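Betaine aldehyde dehydrogenase (Staphylococcus aureus subsp. aureus COL, PDB 4QTO) catalyses the NAD-dependent oxidation of betaine aldehyde to glycine betaine, as a tetrameric member of the aldehyde dehydrogenase family. Local coordinates at residues N138-F143 with K190-L195; T92-G97 with L146-G151; D105-H110 with F217-E222; R81-G86 with G198-M203. All coordinates share one frame; numbering follows the deposited sequence. Where two conformers were deposited one is given.

Contact 1: residues N138-F143 with K190-L195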
# COMPACT_ATOMS: atom_id res chain seq x y z
N ASN A 138 -18.22 -9.92 -12.71
CA ASN A 138 -17.05 -9.88 -11.86
C ASN A 138 -16.33 -8.53 -11.85
O ASN A 138 -15.78 -8.14 -10.83
CB ASN A 138 -16.11 -11.01 -12.15
CG ASN A 138 -16.67 -12.34 -11.67
OD1 ASN A 138 -17.37 -12.37 -10.62
ND2 ASN A 138 -16.32 -13.43 -12.34
N VAL A 139 -16.34 -7.79 -12.97
CA VAL A 139 -15.76 -6.46 -12.99
C VAL A 139 -16.52 -5.52 -12.06
O VAL A 139 -15.97 -4.82 -11.20
CB VAL A 139 -15.73 -5.92 -14.43
CG1 VAL A 139 -15.44 -4.41 -14.48
CG2 VAL A 139 -14.72 -6.68 -15.26
N PHE A 140 -17.83 -5.47 -12.22
CA PHE A 140 -18.64 -4.65 -11.34
C PHE A 140 -18.47 -5.07 -9.87
O PHE A 140 -18.37 -4.22 -9.00
CB PHE A 140 -20.14 -4.59 -11.72
CG PHE A 140 -20.44 -3.72 -12.93
CD1 PHE A 140 -20.47 -2.34 -12.80
CD2 PHE A 140 -20.75 -4.27 -14.15
CE1 PHE A 140 -20.76 -1.52 -13.88
CE2 PHE A 140 -21.04 -3.43 -15.24
CZ PHE A 140 -21.05 -2.06 -15.10
N MET A 141 -18.46 -6.38 -9.61
CA MET A 141 -18.35 -6.84 -8.22
C MET A 141 -17.01 -6.46 -7.62
O MET A 141 -16.94 -6.08 -6.45
CB MET A 141 -18.57 -8.34 -8.10
CG MET A 141 -18.79 -8.79 -6.66
SD MET A 141 -20.31 -8.14 -5.95
CE MET A 141 -21.47 -9.03 -7.02
N TYR A 142 -15.94 -6.54 -8.42
CA TYR A 142 -14.60 -6.18 -7.96
C TYR A 142 -14.53 -4.70 -7.53
O TYR A 142 -14.10 -4.40 -6.41
CB TYR A 142 -13.55 -6.42 -9.06
CG TYR A 142 -12.16 -5.95 -8.67
CD1 TYR A 142 -11.32 -6.74 -7.88
CD2 TYR A 142 -11.69 -4.69 -9.07
CE1 TYR A 142 -10.05 -6.30 -7.52
CE2 TYR A 142 -10.46 -4.24 -8.69
CZ TYR A 142 -9.63 -5.04 -7.93
OH TYR A 142 -8.37 -4.59 -7.59
N PHE A 143 -15.01 -3.81 -8.40
CA PHE A 143 -15.00 -2.39 -8.11
C PHE A 143 -15.96 -2.00 -6.98
O PHE A 143 -15.66 -1.10 -6.21
CB PHE A 143 -15.20 -1.56 -9.37
CG PHE A 143 -13.97 -1.52 -10.22
CD1 PHE A 143 -12.86 -0.82 -9.80
CD2 PHE A 143 -13.88 -2.23 -11.41
CE1 PHE A 143 -11.68 -0.81 -10.54
CE2 PHE A 143 -12.73 -2.21 -12.16
CZ PHE A 143 -11.62 -1.50 -11.73
N LYS A 190 -14.89 0.90 -17.67
CA LYS A 190 -14.93 2.33 -17.47
C LYS A 190 -16.00 2.76 -16.46
O LYS A 190 -15.71 3.56 -15.55
CB LYS A 190 -15.12 3.04 -18.82
CG LYS A 190 -14.08 2.68 -19.89
CD LYS A 190 -14.22 3.54 -21.12
CE LYS A 190 -13.35 3.12 -22.28
NZ LYS A 190 -11.91 3.15 -21.98
N ILE A 191 -17.21 2.22 -16.58
CA ILE A 191 -18.30 2.63 -15.71
C ILE A 191 -18.04 2.24 -14.28
O ILE A 191 -18.27 3.04 -13.35
CB ILE A 191 -19.62 1.97 -16.15
CG1 ILE A 191 -20.08 2.56 -17.49
CG2 ILE A 191 -20.71 2.19 -15.13
CD1 ILE A 191 -21.13 1.70 -18.15
N ALA A 192 -17.57 1.01 -14.06
CA ALA A 192 -17.46 0.51 -12.69
C ALA A 192 -16.58 1.38 -11.80
O ALA A 192 -17.00 1.78 -10.70
CB ALA A 192 -17.03 -0.94 -12.67
N PRO A 193 -15.34 1.71 -12.22
CA PRO A 193 -14.54 2.57 -11.35
C PRO A 193 -15.04 3.99 -11.28
O PRO A 193 -14.91 4.64 -10.25
CB PRO A 193 -13.14 2.50 -11.98
CG PRO A 193 -13.38 2.15 -13.42
CD PRO A 193 -14.53 1.17 -13.34
N ALA A 194 -15.62 4.51 -12.35
CA ALA A 194 -16.12 5.88 -12.34
C ALA A 194 -17.20 6.01 -11.28
O ALA A 194 -17.21 6.95 -10.47
CB ALA A 194 -16.68 6.28 -13.69
N LEU A 195 -18.14 5.06 -11.26
CA LEU A 195 -19.19 5.12 -10.24
C LEU A 195 -18.67 4.83 -8.85
O LEU A 195 -19.09 5.50 -7.91
CB LEU A 195 -20.36 4.19 -10.58
CG LEU A 195 -21.15 4.60 -11.83
CD1 LEU A 195 -22.24 3.59 -12.09
CD2 LEU A 195 -21.75 5.99 -11.66
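I191 is the first residue of 190-195 to meet helix 126-146: its CG2 comes in at the edge of the F140 ring, close to the ring plane, 3.9 Å from F140 CE1. This branch lies anti to the backbone N of I191, and CG1 turns elsewhere, onto M203 of strand 200-204. A192 follows, with its CB pointed at the opposing helix and held by three side chains. It is 3.6 Å from F143 CD2 and 3.7 Å from F140 CD1, with V139 CG1 farther off at 4.2 Å. P193 then lies over one face of the F143 ring; its CD is 4.0 Å from the ring centroid in a CH-pi contact, 12° off the ring normal, while CD2 of Y142 lies over the opposite face. P193 CB reaches the same ring near CE1, at 3.9 Å. The two helix segments run nearly parallel, crossing at -16° with their axes 8.9 Å apart, a spacing that the small A192 suits. No hydrogen bond links the segments, and every touching residue is buried. The cohesion is thus dispersive and CH-pi in kind, and depends on two rings closing on A192, with P193 set over one of them.

Contact 2: residues T92-G97 with L146-G151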
# COMPACT_ATOMS: atom_id res chain seq x y z
N THR A 92 -21.32 8.33 0.67
CA THR A 92 -20.27 7.51 1.31
C THR A 92 -19.74 6.47 0.34
O THR A 92 -20.45 5.97 -0.54
CB THR A 92 -20.73 6.78 2.60
OG1 THR A 92 -21.63 5.72 2.27
CG2 THR A 92 -21.35 7.75 3.61
N ALA A 93 -18.46 6.12 0.48
CA ALA A 93 -17.87 5.14 -0.45
C ALA A 93 -18.54 3.78 -0.29
O ALA A 93 -18.74 3.06 -1.26
CB ALA A 93 -16.36 5.04 -0.25
N GLU A 94 -18.90 3.44 0.94
CA GLU A 94 -19.58 2.16 1.22
C GLU A 94 -20.92 2.10 0.47
O GLU A 94 -21.23 1.09 -0.16
CB GLU A 94 -19.82 2.03 2.72
CG GLU A 94 -20.50 0.72 3.10
CD GLU A 94 -20.86 0.71 4.58
OE1 GLU A 94 -21.76 1.49 4.99
OE2 GLU A 94 -20.23 -0.05 5.36
N THR A 95 -21.65 3.19 0.47
CA THR A 95 -22.93 3.26 -0.27
C THR A 95 -22.72 3.21 -1.77
O THR A 95 -23.46 2.51 -2.46
CB THR A 95 -23.77 4.46 0.19
OG1 THR A 95 -24.21 4.21 1.53
CG2 THR A 95 -25.02 4.64 -0.70
N ARG A 96 -21.71 3.91 -2.28
CA ARG A 96 -21.39 3.83 -3.70
C ARG A 96 -21.09 2.38 -4.08
O ARG A 96 -21.56 1.88 -5.10
CB ARG A 96 -20.25 4.76 -4.08
CG ARG A 96 -20.59 6.25 -3.94
CD ARG A 96 -19.63 7.12 -4.74
NE ARG A 96 -18.26 6.96 -4.31
CZ ARG A 96 -17.63 7.74 -3.44
NH1 ARG A 96 -18.18 8.87 -3.03
NH2 ARG A 96 -16.38 7.43 -3.10
N GLY A 97 -20.33 1.69 -3.24
CA GLY A 97 -20.02 0.30 -3.50
C GLY A 97 -21.27 -0.58 -3.54
O GLY A 97 -21.39 -1.46 -4.39
N LEU A 146 -14.00 -2.64 -3.99
CA LEU A 146 -12.86 -1.78 -3.81
C LEU A 146 -13.25 -0.35 -3.35
O LEU A 146 -12.40 0.38 -2.80
CB LEU A 146 -12.09 -1.67 -5.14
CG LEU A 146 -10.72 -1.03 -5.13
CD1 LEU A 146 -9.81 -1.71 -4.13
CD2 LEU A 146 -10.11 -1.11 -6.53
N ALA A 147 -14.51 0.01 -3.59
CA ALA A 147 -14.96 1.41 -3.44
C ALA A 147 -14.57 2.08 -2.14
O ALA A 147 -14.09 3.23 -2.17
CB ALA A 147 -16.45 1.52 -3.64
N ASP A 148 -14.72 1.35 -1.05
CA ASP A 148 -14.45 1.90 0.27
C ASP A 148 -13.18 1.46 0.96
O ASP A 148 -13.04 1.61 2.19
CB ASP A 148 -15.67 1.66 1.20
CG ASP A 148 -15.86 0.21 1.55
OD1 ASP A 148 -15.20 -0.66 0.94
OD2 ASP A 148 -16.65 -0.08 2.47
N LYS A 149 -12.21 0.98 0.19
CA LYS A 149 -10.99 0.46 0.77
C LYS A 149 -9.76 1.42 0.85
O LYS A 149 -8.76 1.01 1.41
CB LYS A 149 -10.60 -0.84 0.07
CG LYS A 149 -11.69 -1.94 0.05
CD LYS A 149 -12.17 -2.31 1.45
CE LYS A 149 -13.11 -3.53 1.47
NZ LYS A 149 -14.41 -3.21 0.90
N ASP A 150 -9.88 2.67 0.38
CA ASP A 150 -8.80 3.67 0.49
C ASP A 150 -9.36 4.97 1.09
O ASP A 150 -10.10 4.99 2.11
CB ASP A 150 -8.18 3.98 -0.89
CG ASP A 150 -6.69 4.49 -0.81
OD1 ASP A 150 -6.18 4.95 0.25
OD2 ASP A 150 -5.99 4.39 -1.86
N GLY A 151 -9.04 6.07 0.42
CA GLY A 151 -9.40 7.37 0.91
C GLY A 151 -8.19 8.30 0.91
O GLY A 151 -8.38 9.51 0.84
O HOH W 1 -14.62 5.43 -3.53
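A147, D148 and A93 carry most of this contact, in which the start of helix 93-109 meets the turn that follows helix 126-146. A147 points its CB at the first helical turn, 3.6 Å from A93 O and 3.8 Å from G97 CA. G97 has no side chain, and its CA comes within 5.2 Å of A147 CA. A93 answers from the helix, its CB 3.5 Å from A147 O and 3.7 Å from D148 CB.

D148 lays its CB against the backbone N of E94. Its CG sits between the backbone N and the carbonyl carbon (chi1 69°), which brings OD2 across the E94 side chain, 3.8 Å from E94 CB. The two carboxylates are turned 48° against each other, and the proximity of their like charges is probably eased by Q477 of the second subunit, whose NE2 bonds both E94 OE2 and D148 OD2. The other oxygen, D148 OD1, receives K149 NZ on its syn lone pair in a salt bridge within the turn; the same ammonium also bonds G145 O.

One water bridges the segments: it accepts from R96 NH2, in the plane of the guanidinium, and donates to A147 O. R96 NE is bonded to A196 O, so the guanidinium is held from two directions.

L146 to K149 form a type I beta turn, and T92 is the N-cap of the helix, its OG1 accepting from T95 N. The arrangement is a capped helix start packed on a beta turn, where the second and third subunits also make contact.

Contact 3: residues D105-H110 with F217-E222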
# COMPACT_ATOMS: atom_id res chain seq x y z
N ASP A 105 -25.27 -7.41 -9.80
CA ASP A 105 -26.33 -8.40 -9.64
C ASP A 105 -27.34 -8.36 -10.82
O ASP A 105 -27.81 -9.40 -11.26
CB ASP A 105 -27.00 -8.21 -8.32
CG ASP A 105 -26.09 -8.59 -7.14
OD1 ASP A 105 -25.14 -9.36 -7.30
OD2 ASP A 105 -26.41 -8.15 -6.03
N LYS A 106 -27.62 -7.18 -11.35
CA LYS A 106 -28.49 -7.06 -12.54
C LYS A 106 -27.85 -7.70 -13.78
O LYS A 106 -28.56 -8.31 -14.58
CB LYS A 106 -28.86 -5.61 -12.78
CG LYS A 106 -29.91 -5.17 -11.76
CD LYS A 106 -30.25 -3.72 -11.88
CE LYS A 106 -31.29 -3.28 -10.86
NZ LYS A 106 -32.67 -3.79 -11.06
N ILE A 107 -26.52 -7.60 -13.91
CA ILE A 107 -25.85 -8.24 -15.05
C ILE A 107 -26.05 -9.75 -14.99
O ILE A 107 -26.43 -10.37 -15.98
CB ILE A 107 -24.34 -7.92 -15.08
CG1 ILE A 107 -24.11 -6.41 -15.22
CG2 ILE A 107 -23.67 -8.71 -16.18
CD1 ILE A 107 -24.60 -5.76 -16.47
N LYS A 108 -25.87 -10.33 -13.81
CA LYS A 108 -26.07 -11.77 -13.65
C LYS A 108 -27.54 -12.17 -13.85
O LYS A 108 -27.84 -13.16 -14.55
CB LYS A 108 -25.56 -12.24 -12.30
CG LYS A 108 -25.72 -13.75 -12.11
CD LYS A 108 -25.16 -14.19 -10.77
CE LYS A 108 -23.66 -14.05 -10.73
NZ LYS A 108 -22.96 -14.65 -11.89
N GLU A 109 -28.47 -11.37 -13.33
CA GLU A 109 -29.89 -11.63 -13.49
C GLU A 109 -30.29 -11.69 -14.96
O GLU A 109 -31.08 -12.55 -15.36
CB GLU A 109 -30.69 -10.51 -12.80
CG GLU A 109 -32.18 -10.57 -12.99
CD GLU A 109 -32.91 -9.40 -12.32
OE1 GLU A 109 -32.24 -8.51 -11.75
OE2 GLU A 109 -34.18 -9.42 -12.37
N HIS A 110 -29.70 -10.81 -15.76
CA HIS A 110 -30.02 -10.69 -17.18
C HIS A 110 -28.98 -11.28 -18.12
O HIS A 110 -28.93 -10.90 -19.30
CB HIS A 110 -30.26 -9.21 -17.52
CG HIS A 110 -31.42 -8.62 -16.80
ND1 HIS A 110 -32.72 -8.91 -17.14
CD2 HIS A 110 -31.48 -7.79 -15.73
CE1 HIS A 110 -33.54 -8.28 -16.31
NE2 HIS A 110 -32.81 -7.57 -15.47
N PHE A 217 -27.54 0.93 -19.42
CA PHE A 217 -28.05 2.20 -18.92
C PHE A 217 -29.46 2.03 -18.34
O PHE A 217 -29.78 2.63 -17.30
CB PHE A 217 -27.97 3.32 -19.93
CG PHE A 217 -26.67 4.07 -19.85
CD1 PHE A 217 -25.51 3.52 -20.35
CD2 PHE A 217 -26.63 5.29 -19.21
CE1 PHE A 217 -24.30 4.19 -20.21
CE2 PHE A 217 -25.43 5.99 -19.10
CZ PHE A 217 -24.28 5.44 -19.59
N GLU A 218 -30.30 1.23 -18.99
CA GLU A 218 -31.64 0.92 -18.41
C GLU A 218 -31.45 0.28 -17.03
O GLU A 218 -32.13 0.66 -16.07
CB GLU A 218 -32.43 -0.02 -19.30
CG GLU A 218 -32.81 0.56 -20.67
CD GLU A 218 -33.60 -0.40 -21.52
OE1 GLU A 218 -33.61 -1.63 -21.22
OE2 GLU A 218 -34.23 0.08 -22.48
N LEU A 219 -30.54 -0.68 -16.92
CA LEU A 219 -30.31 -1.36 -15.63
C LEU A 219 -29.75 -0.42 -14.55
O LEU A 219 -30.14 -0.49 -13.39
CB LEU A 219 -29.41 -2.59 -15.82
CG LEU A 219 -29.94 -3.66 -16.76
CD1 LEU A 219 -28.91 -4.75 -16.98
CD2 LEU A 219 -31.25 -4.26 -16.24
N MET A 220 -28.81 0.45 -14.94
CA MET A 220 -28.28 1.44 -13.99
C MET A 220 -29.36 2.39 -13.50
O MET A 220 -29.42 2.73 -12.31
CB MET A 220 -27.12 2.20 -14.60
CG MET A 220 -25.91 1.29 -14.76
SD MET A 220 -24.41 2.23 -15.18
CE MET A 220 -24.78 2.61 -16.84
N GLU A 221 -30.23 2.81 -14.39
CA GLU A 221 -31.36 3.66 -13.98
C GLU A 221 -32.25 2.96 -12.93
O GLU A 221 -32.72 3.60 -12.00
CB GLU A 221 -32.20 4.07 -15.19
CG GLU A 221 -33.42 4.92 -14.81
CD GLU A 221 -34.19 5.42 -16.01
OE1 GLU A 221 -34.41 4.62 -16.95
OE2 GLU A 221 -34.59 6.64 -15.98
N GLU A 222 -32.45 1.65 -13.08
CA GLU A 222 -33.23 0.87 -12.11
C GLU A 222 -32.59 0.87 -10.72
O GLU A 222 -33.29 0.85 -9.72
CB GLU A 222 -33.36 -0.58 -12.58
CG GLU A 222 -34.17 -0.79 -13.84
CD GLU A 222 -34.14 -2.23 -14.35
OE1 GLU A 222 -33.55 -3.11 -13.69
OE2 GLU A 222 -34.76 -2.48 -15.40
O HOH W 2 -33.89 -5.76 -13.73
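The H110 imidazole meets L219 neither squarely over a face nor at an edge: L219 CD2 approaches obliquely, 3.6 Å from H110 CD2 and 3.7 Å from H110 NE2. One face of the ring is covered toward its rim by CG of the preceding residue, E109. At the edge, in the ring plane, a water lies 2.7 Å from H110 NE2 and donates to E222 OE1, so the histidine and the glutamate are joined through solvent.

E222 OE1 also takes K106 NZ directly, in a salt bridge of 2.9 Å. The lysine comes to the anti side of this oxygen and lies 16° out of the carboxylate plane. K106 runs extended as far as CE and then bends at chi4 (-70°), a turn that brings the ammonium to E222; CD passes 3.6 Å from L219 O before the charge is paired.

These residues join the C-terminal end of helix 93-109 to helix 211-223, which follows strand 200-204 in the Rossmann-type domain. The segments cross at 128°, with 10.5 Å between their axes, and H110 is the first residue to leave the helix and stands at the N-cap position of helix 111-122.

L219 points at the other helix and has the largest area buried here. Its CD1 makes a looser contact with I107 CD1 at 4.5 Å. Deeper in the structure, I107 also packs on V216 and on I136 of helix 126-146. On the outer side E222 is exposed, and its paired carboxylate lies beside the buried leucine.

Contact 4: residues R81-G86 with G198-M203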
# COMPACT_ATOMS: atom_id res chain seq x y z
N ARG A 81 -22.87 19.62 -13.47
CA ARG A 81 -23.82 20.10 -12.46
C ARG A 81 -24.03 19.05 -11.35
O ARG A 81 -24.00 19.37 -10.15
CB ARG A 81 -25.17 20.43 -13.12
CG ARG A 81 -26.11 21.17 -12.19
CD ARG A 81 -27.56 21.07 -12.64
NE ARG A 81 -28.05 19.69 -12.50
CZ ARG A 81 -28.45 18.91 -13.50
NH1 ARG A 81 -28.52 19.37 -14.74
NH2 ARG A 81 -28.87 17.67 -13.23
N ALA A 82 -24.20 17.81 -11.77
CA ALA A 82 -24.37 16.70 -10.86
C ALA A 82 -23.13 16.54 -9.96
O ALA A 82 -23.26 16.35 -8.73
CB ALA A 82 -24.67 15.43 -11.60
N PHE A 83 -21.94 16.62 -10.55
CA PHE A 83 -20.71 16.49 -9.78
C PHE A 83 -20.64 17.59 -8.70
O PHE A 83 -20.37 17.29 -7.52
CB PHE A 83 -19.47 16.54 -10.68
CG PHE A 83 -18.22 16.22 -9.94
CD1 PHE A 83 -17.90 14.89 -9.67
CD2 PHE A 83 -17.41 17.21 -9.44
CE1 PHE A 83 -16.82 14.57 -8.90
CE2 PHE A 83 -16.30 16.87 -8.68
CZ PHE A 83 -16.01 15.57 -8.42
N GLU A 84 -20.95 18.83 -9.08
CA GLU A 84 -20.87 19.96 -8.14
C GLU A 84 -21.94 19.88 -7.06
O GLU A 84 -21.71 20.41 -5.97
CB GLU A 84 -20.95 21.29 -8.87
CG GLU A 84 -19.84 21.45 -9.91
CD GLU A 84 -18.44 21.31 -9.34
OE1 GLU A 84 -18.23 21.70 -8.18
OE2 GLU A 84 -17.52 20.87 -10.03
N SER A 85 -23.05 19.21 -7.33
CA SER A 85 -24.12 19.10 -6.33
C SER A 85 -23.69 18.22 -5.17
O SER A 85 -24.24 18.32 -4.06
CB SER A 85 -25.40 18.48 -6.94
OG SER A 85 -25.23 17.04 -7.05
N GLY A 86 -22.75 17.30 -5.42
CA GLY A 86 -22.25 16.38 -4.40
C GLY A 86 -23.10 15.17 -4.12
O GLY A 86 -22.73 14.33 -3.30
N GLY A 198 -17.13 8.03 -7.36
CA GLY A 198 -17.97 9.21 -7.22
C GLY A 198 -17.91 10.20 -8.37
O GLY A 198 -18.41 11.34 -8.22
N CYS A 199 -17.39 9.79 -9.52
CA CYS A 199 -17.40 10.66 -10.69
C CYS A 199 -18.78 10.75 -11.34
O CYS A 199 -19.67 9.97 -11.02
CB CYS A 199 -16.45 10.09 -11.76
SG CYS A 199 -14.71 10.07 -11.31
N SER A 200 -18.93 11.73 -12.24
CA SER A 200 -20.09 11.77 -13.14
C SER A 200 -19.51 11.37 -14.49
O SER A 200 -18.38 11.74 -14.82
CB SER A 200 -20.70 13.16 -13.26
OG SER A 200 -21.29 13.54 -12.05
N LEU A 201 -20.29 10.68 -15.31
CA LEU A 201 -19.79 10.19 -16.59
C LEU A 201 -20.72 10.43 -17.75
O LEU A 201 -21.93 10.52 -17.60
CB LEU A 201 -19.48 8.69 -16.48
CG LEU A 201 -20.66 7.72 -16.21
CD1 LEU A 201 -21.27 7.27 -17.53
CD2 LEU A 201 -20.20 6.48 -15.44
N VAL A 202 -20.10 10.54 -18.92
CA VAL A 202 -20.81 10.60 -20.20
C VAL A 202 -20.17 9.55 -21.08
O VAL A 202 -18.97 9.64 -21.42
CB VAL A 202 -20.74 11.98 -20.89
CG1 VAL A 202 -21.57 11.97 -22.19
CG2 VAL A 202 -21.22 13.09 -19.98
N MET A 203 -20.95 8.54 -21.48
CA MET A 203 -20.45 7.45 -22.30
C MET A 203 -21.04 7.45 -23.68
O MET A 203 -22.22 7.77 -23.84
CB MET A 203 -20.78 6.10 -21.64
CG MET A 203 -20.39 4.91 -22.50
SD MET A 203 -20.34 3.30 -21.65
CE MET A 203 -18.82 3.51 -20.75
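F83 and S200 meet where the last turns of helix 69-85 reach the start of strand 200-204. The F83 side chain has CG anti to the backbone N (chi1 -172°), which carries the ring past S200 toward the residues that precede the strand. There the ring presents its edge to the backbone: CE1 lies 3.7 Å from G198 O and 4.3 Å from C199 CA, both near the ring plane.

S200 directs its CB at the helix, with OG anti to its carbonyl carbon and beside its own N (chi1 -68°). This rotamer sets OG near both A82 and F83, 3.9 Å from A82 CB and 3.8 Å from F83 CB. The hydroxyl is bonded to A79 O, one turn earlier on the same helix; F83 N is also close, but the angle is poor for a hydrogen bond.

S85 turns its hydroxyl back over the helix end to A82 O, and G86 then leaves the helix with positive phi. G198 also has positive phi, closing helix 183-197 with a Schellman motif.

P170 of strand 162-177 adds to the packing on F83, and K462 of the fourth subunit also touches it. Strand 200-204 runs parallel to 162-177, so the arrangement is that of a helix end packed at the start of a strand in the parallel part of the mixed sheet of the Rossmann-type domain.

In the fold
Contacts 1, 2 and 4 are buried, whereas contact 3 is partly so and ends in an ion pair at the surface. Helix 93-109 serves contact 2, at its start, and contact 3, at its end. Helix 126-146 enters contact 1, and the turn after it contact 2. Contact 1 lies nearest the chain centre and is wholly apolar; contact 2 is small-residue packing with a water bridge and carboxylates hydrogen-bonded by the second subunit. Contact 4 sets a ring edge against backbone and a serine hydroxyl against a helix. M220 touches I191, F217 packs on L201 and M203, and A194 lies against L201, linking contacts 1, 3 and 4; R96 packs on L195 and G198, tying in contact 2.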